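Local coordinates for protein possible HxlR family transcriptional factor (Thermoplasma volcanium, PDB 3DF8) that probably binds DNA as a dimeric transcriptional regulator of the HxlR family, using a winged helix-turn-helix domain, at residues L21-L24 with Y28-L31. Residues are numbered along the deposited sequence; the frame is centred on the assembly and turned at random. Where two conformers were deposited one is given.
Sequences LHLL and YTML
Leu-24 O takes a hydrogen bond of 2.8 Å from a water, which in turn accepts one from the backbone N of Met-30 at 3.0 Å. The water therefore joins the end of helix 21-25 to the first turn of helix 29-36. Beside this bridge sits the hydroxyl of Thr-29. Its OG1 lies 3.0 Å from Leu-23 O and is also within hydrogen-bonding reach of Lys-26 O. The threonine torsion sets this up: OG1 lies beside its own backbone N (chi1 -57°), while CG2 is turned anti to that N. Leu-24 was modelled in two conformers. In the one described here, its CD2 comes 4.0 Å from the methyl CG2 of Thr-29, the two side chains crossing at about a right angle. Leu-23 CD1 approaches the hydroxyl itself, 3.9 Å from OG1. A valine in place of Thr-29 would probably keep much of this apolar contact but leave the Leu-23 and Lys-26 carbonyls without their hydroxyl partner. Met-30, a selenomethionine, comes from the next position on the helix. In the same Leu-24 conformer its CG lies 3.6 Å from Leu-24 CD1, so both methyl contacts of this leucine may shift. The Met-30 chain bends at chi3 (-96°), and CE comes 3.6 Å from Leu-24 O. All four touching residues are buried. Helix 57-69 packs on Thr-29 through Arg-63 and Leu-67, and helix 87-108 reaches Leu-24 and Met-30 through Val-92 and Leu-96. Met-30 also packs on Leu-21 of the second subunit, so this contact lies next to the dimer interface. Helices 21-25 and 29-36 are joined by a short turn with Tyr-28 at the N-cap position, within the HxlR-like helix-turn-helix domain.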
# COMPACT_ATOMS: atom_id res chain seq x y z
N LEU A 21 5.97 4.91 4.18
CA LEU A 21 5.57 4.08 3.05
C LEU A 21 6.34 2.75 3.10
O LEU A 21 5.77 1.72 2.78
CB LEU A 21 5.84 4.80 1.72
CG LEU A 21 5.49 4.04 0.45
CD1 LEU A 21 4.02 3.65 0.42
CD2 LEU A 21 5.87 4.90 -0.76
N HIS A 22 7.62 2.78 3.52
CA HIS A 22 8.45 1.59 3.62
C HIS A 22 7.77 0.56 4.51
O HIS A 22 7.59 -0.60 4.13
CB HIS A 22 9.85 1.95 4.18
CG HIS A 22 10.77 0.78 4.36
ND1 HIS A 22 11.50 0.25 3.32
CD2 HIS A 22 11.12 0.08 5.46
CE1 HIS A 22 12.25 -0.75 3.77
NE2 HIS A 22 12.03 -0.88 5.07
N LEU A 23 7.38 1.01 5.70
CA LEU A 23 6.71 0.11 6.65
C LEU A 23 5.39 -0.39 6.08
O LEU A 23 5.12 -1.60 6.07
CB LEU A 23 6.46 0.83 7.97
CG LEU A 23 5.61 0.09 9.01
CD1 LEU A 23 6.12 -1.35 9.31
CD2 LEU A 23 5.50 0.95 10.28
N LEU A 24 4.60 0.56 5.57
CA LEU A 24 3.29 0.23 5.02
C LEU A 24 3.33 -0.84 3.93
O LEU A 24 2.39 -1.62 3.80
CB LEU A 24 2.57 1.49 4.54
CG LEU A 24 1.44 2.00 5.45
CD1 LEU A 24 0.16 1.29 5.07
CD2 LEU A 24 1.72 1.87 6.96
N TYR A 28 2.03 -7.89 5.11
CA TYR A 28 1.05 -7.90 6.21
C TYR A 28 0.70 -6.56 6.85
O TYR A 28 -0.27 -6.48 7.57
CB TYR A 28 1.44 -8.90 7.31
CG TYR A 28 1.56 -10.34 6.82
CD1 TYR A 28 2.79 -10.98 6.81
CD2 TYR A 28 0.42 -11.06 6.41
CE1 TYR A 28 2.90 -12.29 6.38
CE2 TYR A 28 0.53 -12.37 5.98
CZ TYR A 28 1.77 -12.97 5.97
OH TYR A 28 1.90 -14.28 5.57
N THR A 29 1.50 -5.52 6.62
CA THR A 29 1.30 -4.28 7.41
C THR A 29 -0.07 -3.69 7.15
O THR A 29 -0.77 -3.31 8.10
CB THR A 29 2.41 -3.25 7.18
OG1 THR A 29 3.69 -3.84 7.48
CG2 THR A 29 2.20 -1.98 8.09
N MSE A 30 -0.46 -3.64 5.88
CA MSE A 30 -1.78 -3.07 5.54
C MSE A 30 -2.88 -3.95 6.10
O MSE A 30 -3.92 -3.45 6.59
CB MSE A 30 -1.92 -2.85 4.03
CG MSE A 30 -1.03 -1.74 3.52
SE MSE A 30 -1.23 -1.45 1.59
CE MSE A 30 0.30 -2.56 1.04
N LEU A 31 -2.67 -5.25 6.07
CA LEU A 31 -3.67 -6.18 6.64
C LEU A 31 -3.76 -6.01 8.16
O LEU A 31 -4.87 -6.12 8.71
CB LEU A 31 -3.34 -7.60 6.28
CG LEU A 31 -3.55 -7.97 4.80
CD1 LEU A 31 -3.01 -9.40 4.57
CD2 LEU A 31 -5.00 -7.75 4.37
O HOH W 1 1.48 -4.22 3.71